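Local atomic coordinates of cell envelope-related transcriptional attenuator domain-containing protein (Eubacterium siraeum, PDB entry 4OBM), a protein that is of unproven function but belongs to the LytR-CpsA-Psr family, whose members probably attach anionic polymers to the cell wall of Gram-positive bacteria. Residues Y22-L27 with I44-K49; T90-N95 with K254-G259; T115-P120 with E146-Y151; E122-N127 with I135-T140; I182-K187 with Y218-N223. All blocks are in the same frame, centred on the assembly; numbering follows the deposited sequence. Where two conformers were deposited one is given.

Contact 1. Residues Y22-L27 with I44-K49; sequences YDFSVL and ITYIAK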
# COMPACT_ATOMS: atom_id res chain seq x y z
N TYR A 22 -12.03 10.93 -8.95
CA TYR A 22 -10.83 11.14 -8.15
C TYR A 22 -10.27 9.82 -7.58
O TYR A 22 -9.19 9.84 -6.98
CB TYR A 22 -11.11 12.12 -7.01
CG TYR A 22 -11.22 13.55 -7.49
CD1 TYR A 22 -10.08 14.32 -7.72
CD2 TYR A 22 -12.47 14.14 -7.70
CE1 TYR A 22 -10.18 15.65 -8.14
CE2 TYR A 22 -12.57 15.46 -8.14
CZ TYR A 22 -11.43 16.21 -8.36
OH TYR A 22 -11.54 17.52 -8.78
N ASP A 23 -10.99 8.70 -7.76
CA ASP A 23 -10.53 7.38 -7.27
C ASP A 23 -9.26 6.93 -8.01
O ASP A 23 -9.13 7.14 -9.21
CB ASP A 23 -11.63 6.31 -7.46
CG ASP A 23 -12.90 6.44 -6.64
OD1 ASP A 23 -13.04 7.43 -5.90
OD2 ASP A 23 -13.77 5.54 -6.76
N PHE A 24 -8.33 6.32 -7.29
CA PHE A 24 -7.12 5.82 -7.92
C PHE A 24 -6.52 4.65 -7.15
O PHE A 24 -6.77 4.49 -5.95
CB PHE A 24 -6.07 6.93 -8.11
CG PHE A 24 -5.43 7.47 -6.84
CD1 PHE A 24 -5.98 8.56 -6.18
CD2 PHE A 24 -4.26 6.91 -6.35
CE1 PHE A 24 -5.36 9.08 -5.03
CE2 PHE A 24 -3.66 7.41 -5.20
CZ PHE A 24 -4.21 8.50 -4.55
N SER A 25 -5.71 3.86 -7.85
CA SER A 25 -4.94 2.77 -7.27
C SER A 25 -3.49 2.89 -7.68
O SER A 25 -3.19 3.38 -8.78
CB SER A 25 -5.50 1.41 -7.66
OG SER A 25 -6.63 1.08 -6.88
N VAL A 26 -2.58 2.50 -6.76
CA VAL A 26 -1.13 2.50 -6.92
C VAL A 26 -0.60 1.20 -6.36
O VAL A 26 -0.90 0.83 -5.22
CB VAL A 26 -0.41 3.71 -6.23
CG1 VAL A 26 1.12 3.63 -6.38
CG2 VAL A 26 -0.94 5.06 -6.74
N LEU A 27 0.20 0.50 -7.16
CA LEU A 27 0.88 -0.70 -6.70
C LEU A 27 2.18 -0.27 -6.06
O LEU A 27 2.99 0.38 -6.70
CB LEU A 27 1.12 -1.71 -7.83
CG LEU A 27 2.02 -2.90 -7.46
CD1 LEU A 27 1.34 -3.82 -6.47
CD2 LEU A 27 2.44 -3.66 -8.71
N ILE A 44 -2.70 0.34 -2.95
CA ILE A 44 -3.33 1.39 -2.17
C ILE A 44 -4.38 1.97 -3.07
O ILE A 44 -4.06 2.46 -4.16
CB ILE A 44 -2.37 2.44 -1.53
CG1 ILE A 44 -3.14 3.43 -0.63
CG2 ILE A 44 -1.42 3.11 -2.54
CD1 ILE A 44 -2.29 4.29 0.28
N THR A 45 -5.65 1.83 -2.67
CA THR A 45 -6.81 2.30 -3.43
C THR A 45 -7.51 3.40 -2.66
O THR A 45 -8.04 3.16 -1.57
CB THR A 45 -7.78 1.14 -3.74
OG1 THR A 45 -7.09 0.13 -4.46
CG2 THR A 45 -9.01 1.60 -4.55
N TYR A 46 -7.55 4.60 -3.26
CA TYR A 46 -8.26 5.74 -2.70
C TYR A 46 -9.70 5.72 -3.19
O TYR A 46 -9.95 5.75 -4.40
CB TYR A 46 -7.56 7.05 -3.10
CG TYR A 46 -8.33 8.31 -2.74
CD1 TYR A 46 -8.68 8.60 -1.42
CD2 TYR A 46 -8.72 9.22 -3.72
CE1 TYR A 46 -9.38 9.75 -1.09
CE2 TYR A 46 -9.41 10.39 -3.40
CZ TYR A 46 -9.72 10.65 -2.08
OH TYR A 46 -10.42 11.79 -1.76
N ILE A 47 -10.65 5.63 -2.25
CA ILE A 47 -12.09 5.68 -2.56
C ILE A 47 -12.57 7.05 -2.06
O ILE A 47 -12.79 7.21 -0.86
CB ILE A 47 -12.92 4.50 -2.00
CG1 ILE A 47 -12.17 3.14 -2.09
CG2 ILE A 47 -14.35 4.47 -2.61
CD1 ILE A 47 -12.27 2.33 -3.38
N ALA A 48 -12.67 8.03 -2.98
CA ALA A 48 -13.06 9.40 -2.68
C ALA A 48 -14.42 9.52 -2.00
O ALA A 48 -14.55 10.33 -1.08
CB ALA A 48 -13.04 10.24 -3.94
N LYS A 49 -15.42 8.71 -2.42
CA LYS A 49 -16.78 8.73 -1.84
C LYS A 49 -16.73 8.38 -0.33
O LYS A 49 -17.45 9.00 0.45
CB LYS A 49 -17.69 7.73 -2.58
CG LYS A 49 -19.18 7.95 -2.34
CD LYS A 49 -20.03 6.77 -2.80
CE LYS A 49 -20.38 5.82 -1.68
NZ LYS A 49 -21.20 4.67 -2.15
O HOH W 1 -15.57 7.50 -4.95

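Contact 2. Residues T90-N95 with K254-G259; sequences TGLSIN and KALGTG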
# COMPACT_ATOMS: atom_id res chain seq x y z
N THR A 90 -9.37 -7.82 -9.55
CA THR A 90 -10.02 -6.99 -8.53
C THR A 90 -11.08 -6.00 -9.06
O THR A 90 -11.82 -5.43 -8.25
CB THR A 90 -8.97 -6.17 -7.77
OG1 THR A 90 -8.25 -5.35 -8.70
CG2 THR A 90 -8.00 -7.04 -6.95
N GLY A 91 -11.10 -5.75 -10.37
CA GLY A 91 -12.00 -4.77 -10.98
C GLY A 91 -11.46 -3.36 -10.85
O GLY A 91 -12.15 -2.39 -11.19
N LEU A 92 -10.21 -3.24 -10.34
CA LEU A 92 -9.50 -1.98 -10.18
C LEU A 92 -8.83 -1.60 -11.47
O LEU A 92 -8.63 -2.46 -12.33
CB LEU A 92 -8.42 -2.08 -9.07
CG LEU A 92 -8.88 -2.25 -7.60
CD1 LEU A 92 -7.68 -2.53 -6.71
CD2 LEU A 92 -9.62 -1.02 -7.10
N SER A 93 -8.46 -0.31 -11.59
CA SER A 93 -7.75 0.26 -12.73
C SER A 93 -6.36 0.72 -12.24
O SER A 93 -6.15 1.91 -12.00
CB SER A 93 -8.57 1.41 -13.32
OG SER A 93 -7.88 2.10 -14.34
N ILE A 94 -5.43 -0.24 -12.03
CA ILE A 94 -4.06 -0.00 -11.50
C ILE A 94 -3.06 0.12 -12.64
O ILE A 94 -2.78 -0.86 -13.32
CB ILE A 94 -3.61 -1.12 -10.49
CG1 ILE A 94 -4.78 -1.58 -9.57
CG2 ILE A 94 -2.38 -0.69 -9.67
CD1 ILE A 94 -4.67 -2.98 -9.02
N ASN A 95 -2.52 1.32 -12.85
CA ASN A 95 -1.54 1.60 -13.91
C ASN A 95 -0.24 2.13 -13.31
O ASN A 95 0.83 1.94 -13.88
CB ASN A 95 -2.10 2.63 -14.92
CG ASN A 95 -3.53 2.44 -15.37
OD1 ASN A 95 -4.36 3.36 -15.28
ND2 ASN A 95 -3.87 1.27 -15.91
N LYS A 254 -15.83 -6.51 -2.72
CA LYS A 254 -16.77 -5.90 -1.77
C LYS A 254 -16.08 -4.79 -0.96
O LYS A 254 -16.62 -3.69 -0.84
CB LYS A 254 -17.39 -6.97 -0.84
CG LYS A 254 -18.71 -6.56 -0.19
CD LYS A 254 -19.37 -7.72 0.56
CE LYS A 254 -19.14 -7.69 2.06
NZ LYS A 254 -17.75 -8.08 2.42
N ALA A 255 -14.85 -5.05 -0.46
CA ALA A 255 -14.00 -4.10 0.27
C ALA A 255 -13.69 -2.83 -0.56
O ALA A 255 -13.51 -1.77 0.03
CB ALA A 255 -12.70 -4.77 0.68
N LEU A 256 -13.63 -2.95 -1.90
CA LEU A 256 -13.34 -1.83 -2.81
C LEU A 256 -14.62 -1.29 -3.50
O LEU A 256 -14.61 -0.17 -4.03
CB LEU A 256 -12.31 -2.23 -3.89
CG LEU A 256 -11.02 -2.91 -3.43
CD1 LEU A 256 -10.48 -3.83 -4.51
CD2 LEU A 256 -9.97 -1.90 -2.97
N GLY A 257 -15.69 -2.07 -3.49
CA GLY A 257 -16.96 -1.71 -4.12
C GLY A 257 -16.88 -1.77 -5.64
O GLY A 257 -17.48 -0.93 -6.32
N THR A 258 -16.12 -2.76 -6.17
CA THR A 258 -15.88 -2.97 -7.60
C THR A 258 -16.67 -4.19 -8.16
O THR A 258 -16.80 -4.31 -9.38
CB THR A 258 -14.37 -3.13 -7.90
OG1 THR A 258 -13.80 -4.11 -7.04
CG2 THR A 258 -13.61 -1.81 -7.78
N GLY A 259 -17.18 -5.05 -7.27
CA GLY A 259 -17.95 -6.24 -7.67
C GLY A 259 -18.67 -6.95 -6.51
O GLY A 259 -18.82 -6.36 -5.41
OXT GLY A 259 -19.11 -8.10 -6.71

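Contact 3. Residues T115-P120 with E146-Y151; sequences TTLTVP and EQMYAY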
# COMPACT_ATOMS: atom_id res chain seq x y z
N THR A 115 5.97 6.75 13.69
CA THR A 115 4.69 6.08 13.91
C THR A 115 4.70 5.40 15.29
O THR A 115 5.71 4.79 15.67
CB THR A 115 4.37 5.10 12.76
OG1 THR A 115 4.56 5.75 11.51
CG2 THR A 115 2.94 4.59 12.81
N THR A 116 3.59 5.51 16.02
CA THR A 116 3.40 4.89 17.33
C THR A 116 2.65 3.56 17.12
O THR A 116 1.54 3.56 16.58
CB THR A 116 2.69 5.86 18.28
OG1 THR A 116 3.61 6.91 18.59
CG2 THR A 116 2.25 5.19 19.56
N LEU A 117 3.28 2.44 17.49
CA LEU A 117 2.72 1.10 17.30
C LEU A 117 2.75 0.28 18.56
O LEU A 117 3.72 0.36 19.33
CB LEU A 117 3.48 0.33 16.19
CG LEU A 117 3.74 1.05 14.87
CD1 LEU A 117 4.90 0.42 14.12
CD2 LEU A 117 2.48 1.11 14.02
N THR A 118 1.73 -0.57 18.74
CA THR A 118 1.65 -1.50 19.86
C THR A 118 2.20 -2.85 19.40
O THR A 118 1.57 -3.53 18.59
CB THR A 118 0.21 -1.59 20.41
OG1 THR A 118 -0.19 -0.29 20.84
CG2 THR A 118 0.09 -2.57 21.58
N VAL A 119 3.38 -3.23 19.92
CA VAL A 119 4.00 -4.53 19.64
C VAL A 119 3.33 -5.55 20.61
O VAL A 119 3.39 -5.37 21.83
CB VAL A 119 5.55 -4.47 19.75
CG1 VAL A 119 6.17 -5.84 19.46
CG2 VAL A 119 6.12 -3.43 18.78
N PRO A 120 2.61 -6.57 20.05
CA PRO A 120 1.86 -7.51 20.92
C PRO A 120 2.73 -8.35 21.85
O PRO A 120 2.31 -8.60 22.99
CB PRO A 120 1.09 -8.39 19.93
CG PRO A 120 1.83 -8.26 18.64
CD PRO A 120 2.39 -6.86 18.62
N GLU A 146 14.37 3.94 10.69
CA GLU A 146 15.11 2.68 10.66
C GLU A 146 14.46 1.57 11.51
O GLU A 146 14.51 0.41 11.11
CB GLU A 146 16.57 2.88 11.10
CG GLU A 146 17.41 3.64 10.09
CD GLU A 146 18.84 3.93 10.50
OE1 GLU A 146 19.56 2.98 10.87
OE2 GLU A 146 19.24 5.11 10.41
N GLN A 147 13.83 1.92 12.64
CA GLN A 147 13.14 0.97 13.54
C GLN A 147 11.90 0.48 12.86
O GLN A 147 11.59 -0.72 12.94
CB GLN A 147 12.77 1.64 14.87
CG GLN A 147 13.96 2.16 15.66
CD GLN A 147 13.55 2.82 16.96
OE1 GLN A 147 12.54 3.54 17.05
NE2 GLN A 147 14.39 2.66 17.97
N MSE A 148 11.20 1.43 12.19
CA MSE A 148 9.97 1.20 11.45
C MSE A 148 10.23 0.22 10.30
O MSE A 148 9.47 -0.73 10.13
CB MSE A 148 9.47 2.55 10.95
CG MSE A 148 8.27 2.48 10.10
SE MSE A 148 6.71 2.36 11.16
CE MSE A 148 5.57 2.95 9.81
N TYR A 149 11.32 0.46 9.51
CA TYR A 149 11.74 -0.37 8.37
C TYR A 149 12.08 -1.81 8.84
O TYR A 149 11.54 -2.76 8.27
CB TYR A 149 12.94 0.27 7.61
CG TYR A 149 13.26 -0.48 6.34
CD1 TYR A 149 12.60 -0.19 5.15
CD2 TYR A 149 14.13 -1.58 6.35
CE1 TYR A 149 12.81 -0.95 4.00
CE2 TYR A 149 14.32 -2.35 5.21
CZ TYR A 149 13.66 -2.04 4.04
OH TYR A 149 13.88 -2.77 2.90
N ALA A 150 12.94 -1.97 9.88
CA ALA A 150 13.36 -3.27 10.44
C ALA A 150 12.16 -4.10 10.94
O ALA A 150 12.09 -5.30 10.67
CB ALA A 150 14.36 -3.06 11.56
N TYR A 151 11.20 -3.46 11.62
CA TYR A 151 9.97 -4.11 12.11
C TYR A 151 9.13 -4.64 10.93
O TYR A 151 8.67 -5.77 10.96
CB TYR A 151 9.13 -3.12 12.97
CG TYR A 151 7.91 -3.71 13.68
CD1 TYR A 151 7.90 -5.03 14.13
CD2 TYR A 151 6.80 -2.91 13.96
CE1 TYR A 151 6.80 -5.55 14.80
CE2 TYR A 151 5.70 -3.43 14.64
CZ TYR A 151 5.70 -4.75 15.06
OH TYR A 151 4.62 -5.28 15.72

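Contact 4. Residues E122-N127 with I135-T140; sequences EIKYEN and IIKKGT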
# COMPACT_ATOMS: atom_id res chain seq x y z
N GLU A 122 7.26 -9.43 22.67
CA GLU A 122 8.67 -9.17 22.36
C GLU A 122 9.20 -10.07 21.22
O GLU A 122 8.94 -11.28 21.20
CB GLU A 122 9.56 -9.35 23.60
CG GLU A 122 10.98 -8.84 23.37
CD GLU A 122 12.12 -9.49 24.10
OE1 GLU A 122 12.12 -10.74 24.25
OE2 GLU A 122 13.09 -8.76 24.42
N ILE A 123 9.94 -9.47 20.28
CA ILE A 123 10.59 -10.16 19.16
C ILE A 123 12.11 -10.12 19.40
O ILE A 123 12.66 -9.06 19.68
CB ILE A 123 10.20 -9.56 17.78
CG1 ILE A 123 8.65 -9.54 17.58
CG2 ILE A 123 10.89 -10.32 16.62
CD1 ILE A 123 8.16 -8.40 16.73
N LYS A 124 12.75 -11.28 19.32
CA LYS A 124 14.21 -11.43 19.37
C LYS A 124 14.54 -12.32 18.17
O LYS A 124 14.53 -13.55 18.30
CB LYS A 124 14.71 -12.01 20.71
CG LYS A 124 14.70 -11.01 21.88
CD LYS A 124 15.76 -11.36 22.93
CE LYS A 124 15.68 -10.54 24.21
NZ LYS A 124 14.85 -11.20 25.27
N TYR A 125 14.67 -11.70 16.97
CA TYR A 125 14.90 -12.46 15.74
C TYR A 125 16.38 -12.75 15.51
O TYR A 125 17.18 -11.82 15.39
CB TYR A 125 14.28 -11.78 14.50
CG TYR A 125 14.57 -12.51 13.20
CD1 TYR A 125 14.04 -13.77 12.95
CD2 TYR A 125 15.43 -11.96 12.25
CE1 TYR A 125 14.37 -14.48 11.79
CE2 TYR A 125 15.76 -12.66 11.08
CZ TYR A 125 15.22 -13.91 10.86
OH TYR A 125 15.53 -14.60 9.70
N GLU A 126 16.72 -14.04 15.44
CA GLU A 126 18.07 -14.51 15.16
C GLU A 126 18.21 -14.72 13.64
O GLU A 126 17.67 -15.69 13.09
CB GLU A 126 18.46 -15.76 15.97
CG GLU A 126 17.31 -16.69 16.36
CD GLU A 126 17.60 -17.73 17.44
OE1 GLU A 126 18.71 -17.72 18.01
OE2 GLU A 126 16.69 -18.54 17.71
N ASN A 127 18.85 -13.74 12.97
CA ASN A 127 19.09 -13.71 11.52
C ASN A 127 20.28 -14.60 11.16
O ASN A 127 21.43 -14.25 11.42
CB ASN A 127 19.33 -12.27 11.05
CG ASN A 127 19.25 -12.06 9.55
OD1 ASN A 127 19.42 -12.97 8.74
ND2 ASN A 127 19.02 -10.83 9.16
N ILE A 135 16.09 -7.05 18.14
CA ILE A 135 15.25 -7.02 19.34
C ILE A 135 14.21 -5.92 19.25
O ILE A 135 14.57 -4.75 19.34
CB ILE A 135 16.04 -6.88 20.69
CG1 ILE A 135 17.46 -7.50 20.70
CG2 ILE A 135 15.18 -7.25 21.92
CD1 ILE A 135 17.56 -8.97 20.65
N ILE A 136 12.93 -6.30 19.16
CA ILE A 136 11.79 -5.38 19.18
C ILE A 136 11.03 -5.68 20.47
O ILE A 136 10.56 -6.80 20.67
CB ILE A 136 10.93 -5.49 17.90
CG1 ILE A 136 11.75 -5.07 16.65
CG2 ILE A 136 9.64 -4.65 18.02
CD1 ILE A 136 11.29 -5.62 15.34
N LYS A 137 10.96 -4.71 21.39
CA LYS A 137 10.31 -4.92 22.67
C LYS A 137 8.80 -4.77 22.54
O LYS A 137 8.31 -4.17 21.59
CB LYS A 137 10.87 -3.98 23.76
CG LYS A 137 12.37 -4.14 24.00
CD LYS A 137 12.73 -5.35 24.83
CE LYS A 137 14.21 -5.38 25.12
NZ LYS A 137 14.62 -6.67 25.73
N LYS A 138 8.09 -5.40 23.47
CA LYS A 138 6.63 -5.39 23.56
C LYS A 138 6.19 -4.01 24.04
O LYS A 138 6.95 -3.35 24.77
CB LYS A 138 6.19 -6.50 24.56
CG LYS A 138 4.68 -6.61 24.80
CD LYS A 138 4.33 -7.64 25.86
CE LYS A 138 2.85 -7.54 26.15
NZ LYS A 138 2.36 -8.66 26.99
N GLY A 139 4.99 -3.58 23.63
CA GLY A 139 4.41 -2.32 24.08
C GLY A 139 4.19 -1.26 23.03
O GLY A 139 4.64 -1.39 21.89
N THR A 140 3.46 -0.19 23.42
CA THR A 140 3.13 0.96 22.59
C THR A 140 4.38 1.84 22.58
O THR A 140 4.83 2.28 23.64
CB THR A 140 1.84 1.63 23.08
OG1 THR A 140 0.85 0.63 23.17
CG2 THR A 140 1.34 2.69 22.13

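Contact 5. Residues I182-K187 with Y218-N223; sequences IGTSSK and YTLSQN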
# COMPACT_ATOMS: atom_id res chain seq x y z
N ILE A 182 -3.21 12.62 8.13
CA ILE A 182 -4.45 13.30 8.49
C ILE A 182 -4.07 14.70 8.97
O ILE A 182 -3.20 14.85 9.82
CB ILE A 182 -5.31 12.50 9.52
CG1 ILE A 182 -5.79 11.16 8.90
CG2 ILE A 182 -6.51 13.33 10.03
CD1 ILE A 182 -6.40 10.11 9.88
N GLY A 183 -4.65 15.71 8.33
CA GLY A 183 -4.39 17.11 8.66
C GLY A 183 -3.22 17.73 7.92
O GLY A 183 -2.92 18.91 8.15
N THR A 184 -2.54 16.97 7.01
CA THR A 184 -1.42 17.55 6.25
C THR A 184 -1.93 18.49 5.16
O THR A 184 -3.09 18.37 4.73
CB THR A 184 -0.45 16.50 5.66
OG1 THR A 184 -1.15 15.52 4.90
CG2 THR A 184 0.43 15.86 6.70
N SER A 185 -1.08 19.46 4.77
CA SER A 185 -1.39 20.44 3.72
C SER A 185 -0.87 19.98 2.36
O SER A 185 -0.07 19.03 2.30
CB SER A 185 -0.77 21.80 4.07
OG SER A 185 0.65 21.74 4.06
N SER A 186 -1.31 20.65 1.28
CA SER A 186 -0.84 20.36 -0.07
C SER A 186 0.66 20.74 -0.18
O SER A 186 1.39 20.06 -0.88
CB SER A 186 -1.68 21.07 -1.12
OG SER A 186 -1.58 22.48 -1.01
N LYS A 187 1.10 21.78 0.57
CA LYS A 187 2.50 22.25 0.64
C LYS A 187 3.40 21.13 1.18
O LYS A 187 4.48 20.88 0.61
CB LYS A 187 2.60 23.52 1.51
CG LYS A 187 3.95 24.21 1.44
CD LYS A 187 3.93 25.56 2.16
CE LYS A 187 5.15 26.38 1.79
NZ LYS A 187 4.79 27.60 1.00
N TYR A 218 -8.52 17.11 0.62
CA TYR A 218 -9.89 17.13 1.10
C TYR A 218 -10.12 16.02 2.11
O TYR A 218 -10.61 16.30 3.20
CB TYR A 218 -10.93 17.02 -0.04
CG TYR A 218 -12.36 16.89 0.46
CD1 TYR A 218 -12.87 15.65 0.85
CD2 TYR A 218 -13.20 17.99 0.54
CE1 TYR A 218 -14.16 15.53 1.37
CE2 TYR A 218 -14.50 17.88 1.04
CZ TYR A 218 -14.97 16.65 1.44
OH TYR A 218 -16.26 16.51 1.91
N THR A 219 -9.82 14.75 1.73
CA THR A 219 -10.02 13.54 2.53
C THR A 219 -9.23 13.58 3.86
O THR A 219 -9.77 13.15 4.89
CB THR A 219 -9.66 12.29 1.69
OG1 THR A 219 -10.75 12.02 0.81
CG2 THR A 219 -9.38 11.04 2.52
N LEU A 220 -7.99 14.07 3.83
CA LEU A 220 -7.12 14.13 5.01
C LEU A 220 -7.47 15.33 5.92
O LEU A 220 -7.11 15.31 7.10
CB LEU A 220 -5.64 14.21 4.60
CG LEU A 220 -5.08 13.07 3.75
CD1 LEU A 220 -3.71 13.45 3.22
CD2 LEU A 220 -5.03 11.76 4.53
N SER A 221 -8.15 16.36 5.39
CA SER A 221 -8.59 17.54 6.14
C SER A 221 -9.95 17.28 6.87
O SER A 221 -10.46 18.18 7.54
CB SER A 221 -8.70 18.75 5.22
OG SER A 221 -9.80 18.61 4.33
N GLN A 222 -10.50 16.06 6.74
CA GLN A 222 -11.75 15.68 7.41
C GLN A 222 -11.45 15.33 8.87
O GLN A 222 -10.32 14.96 9.21
CB GLN A 222 -12.46 14.51 6.69
CG GLN A 222 -12.82 14.77 5.21
CD GLN A 222 -13.74 15.97 5.03
OE1 GLN A 222 -14.90 15.97 5.45
NE2 GLN A 222 -13.23 17.02 4.40
N ASN A 223 -12.45 15.48 9.74
CA ASN A 223 -12.32 15.21 11.17
C ASN A 223 -12.40 13.70 11.42
O ASN A 223 -13.37 13.21 11.99
CB ASN A 223 -13.40 15.97 11.96
CG ASN A 223 -13.11 16.10 13.44
OD1 ASN A 223 -11.98 16.38 13.86
ND2 ASN A 223 -14.15 15.94 14.25

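Contact 1. Residues Y22-L27 with I44-K49
Phe24 and Tyr46 are cross-strand neighbours in an antiparallel beta hairpin, formed by strands 24-30 and 40-47 of the central mixed sheet. The two rings meet obliquely, with centroids 5.6 Å apart and planes at 45°. CE1 of Phe24 meets both CB and CD2 of Tyr46. CB of Tyr46 lies over one face of the Phe24 ring, offset toward the rim, in a CH-pi contact. Phe24 CG stands between its backbone N and carbonyl carbon (chi1 69°), which swings the ring across toward Tyr46. The edge of the Tyr46 ring meets the backbone O of Tyr22, near the ring plane. The Tyr46 hydroxyl hydrogen-bonds to OG1 of Thr219 in helix 213-220, and Phe53 stacks on the Tyr46 ring. Val26 and Ile44 continue this face of the sheet, CB of Val26 touching CG2 of Ile44.

Between the Phe24-Tyr46 and Val26-Ile44 pairs, Ser25 and Thr45 form a non-hydrogen-bonded pair and point to the other face. There Ser25 OG and Thr45 OG1 share a short hydrogen bond of 2.6 Å. Backbone bonds close the pairs on either side, such as Tyr46 N to Phe24 O at 2.8 Å. Just before strand 24-30, Asp23 reaches the chain leaving strand 40-47. Its OD1 accepts from Ala48 N at 3.0 Å, met from above the carboxylate plane. A water also donates to Asp23 OD1 at 2.7 Å and accepts from Lys49 N at 2.8 Å.

Contact 2. Residues T90-N95 with K254-G259
The hydroxyl of Thr258 donates to the backbone carbonyl of Thr90, with OG1 2.7 Å from O. This bond ties the C-terminal tail to the end of helix 70-90, just before the chain enters strand 94-100 of the central sheet. The C=O...donor angle is 166°, so the hydroxyl comes nearly straight onto the oxygen. Thr258 OG1 sits between its own backbone N and carbonyl carbon (chi1 51°). That rotation turns OG1 toward Thr90 and leaves the methyl CG2 to lie against Gly91, 3.8 Å from its O.

Both helix ends have a glycine with positive phi. Gly257 is the C-prime residue of a Schellman motif that ends helix 246-256. Thr258 N bonds back to Lys253 O, and Gly257 N bonds weakly to Lys254 O. Gly91 is likewise the first residue to leave the helical conformation after helix 70-90. Gly91, without a side chain, lets Thr258 come close, with CA of Gly91 and CA of Thr258 5.5 Å apart.

Next to the polar bond is an apolar contact. Leu92 and Leu256 cross at about a right angle. The methyl CD1 of Leu256 meets both CG and CD1 of Leu92. Both leucines rest on the sheet, each against Thr45, and Leu256 also touches Val54 and Met56. The hydroxyl of Thr90 turns back to Leu86 O in its own helix. It also receives a weak bond from Leu92 N, 3.3 Å from Thr90 OG1. Beside Leu256, CD2 of Leu92 reaches CG2 of Thr258 at 4.1 Å.

Contact 3. Residues T115-P120 with E146-Y151
Tyr151, Met148 and Leu117 carry most of this buried contact. Tyr151 points from its helix at strand 115-119 with CG anti to the backbone N (chi1 -173°); this extended start carries the ring out to Leu117 and Val119. Leu117 meets this ring at the edge and in its plane, with CD1 3.8 Å from CD2 of Tyr151. The Val119 and Tyr151 side chains approach from opposite directions, with CG2 of Val119 4.0 Å from CZ of Tyr151. Val119 meets the ring obliquely. The phenol oxygen ends against carbon, with CG2 of Val119 at 3.9 Å and CD of Pro120 at 4.0 Å from OH of Tyr151.

Thr115, Leu117 and Val119 alternate with Thr116 and Thr118, which turn away. The contact is thus one face of a strand laid against a helix. Strand 115-119 pairs antiparallel with strand 141-143, and the chain leaves that second strand to enter helix 145-152. The helix then folds back over the little sheet, its axis crossing the strand at 42°. Phe143 of the partner strand also meets the Tyr151 ring, and Ile136 and Leu168 pack round it.

Met148 is a selenomethionine, one turn earlier on the helix. It was modelled in two conformers, so its contacts hold for one of them. In that conformer the chain bends at chi2 (82°) and its selenium, SE, reaches CD1 of Leu117 at 4.0 Å. Its terminal methyl CE goes on to OG1 of Thr115, a tentative contact. Phe109 of helix 102-112 and Val172 of helix 164-181 also touch Met148.

Contact 4. Residues E122-N127 with I135-T140
A flat group at the centre of this contact is the Glu122 carboxylate, and two lysines grip it at its oxygens. Lys137 comes from the facing segment 135-140, its NZ meeting OE2 of Glu122 nearly end-on to the C-O bond, at 2.9 Å. Lys124, two residues on from Glu122, bonds to the syn lone pair of Glu122 OE1, with NZ 3.0 Å away. A weaker bond joins Lys124 NZ to OE2. Glu122, Lys124 and Lys137 thus form a salt-bridge network. The methyl CG2 of Ile135 also touches the carboxylate, 3.6 Å from OE2 of Glu122.

Glu122 and Lys137 lie side by side and point the same way. Glu122 runs extended beyond CG, whereas Lys137 bends at chi2 (-77°) to bring its amine to the acid. Lys124 crosses Ile135 obliquely, and its CG packs 3.7 Å from CD1 of Ile135.

The framework is the beta hairpin of strands 123-127 and 132-139. Ile123 and Ile136 form an antiparallel hydrogen-bonded pair, with N to O distances of 2.8 Å both ways. Their side chains lie alongside each other, CB to CB 4.1 Å.

Ile123 and Ile136 face Tyr151 of helix 145-152 and also touch Leu154, while Lys124 and Ile135 lie on the other face, near the charged network. NZ of Lys124 and NZ of Lys137 are only 4.6 Å apart, so the shared carboxylate probably offsets their mutual repulsion. Being near the surface, the network is probably also screened by solvent.

Contact 5. Residues I182-K187 with Y218-N223
Leu220 turns CG anti to its carbonyl carbon (chi1 -58°), and Thr184 sets OG1 between its backbone N and carbonyl carbon (chi1 52°). These rotations bring CD1 of Leu220 to 3.7 Å from OG1 of Thr184, the two side chains crossing obliquely. The same hydroxyl bonds to Phe181 O, earlier in the chain. The other branch of Leu220, CD2, comes to 4.5 Å from CG1 of Ile182, a loose contact. CG2 of Ile182 instead sits 3.6 Å from the backbone O of Leu220.

That oxygen also accepts from Gly183 N at 2.8 Å. The N-H comes from above the carbonyl plane, 45° out of it. The contact joins the connection between helices 164-181 and 186-199 to the C-terminal end of helix 213-220. Ser185 is the N-cap of the second of these helices, and its OG caps Thr188 N.

Side chains just past helix 213-220 bond to its last turn. Tyr218 O accepts from Ser221 OG at 2.7 Å and from Gln222 NE2 at 3.0 Å, and the two donors reach it from opposite faces of its plane. Gln222 NE2 also lies over the centre of the Tyr218 ring, 3.4 Å above it.

Overall arrangement
Contact 1 is part of the central mixed sheet, and contact 2 lies against it; they touch directly, with Leu92 packing on Ser25 and Thr45. Both are partly buried. Contact 1 is held mainly by strand pairing, contact 2 by one hydroxyl bond and a leucine pair. Contact 5 joins the end of helix 213-220 to an interhelical loop near the surface and meets contact 1 through Tyr46 and Thr219. Contacts 3 and 4 lie across the chain's centre from contacts 1 and 2. Contact 3 is buried and mainly apolar, without hydrogen bonds between its segments. Contact 4, nested within its loop, is a surface hairpin with salt bridges. Val119 N and Gly139 O link these two.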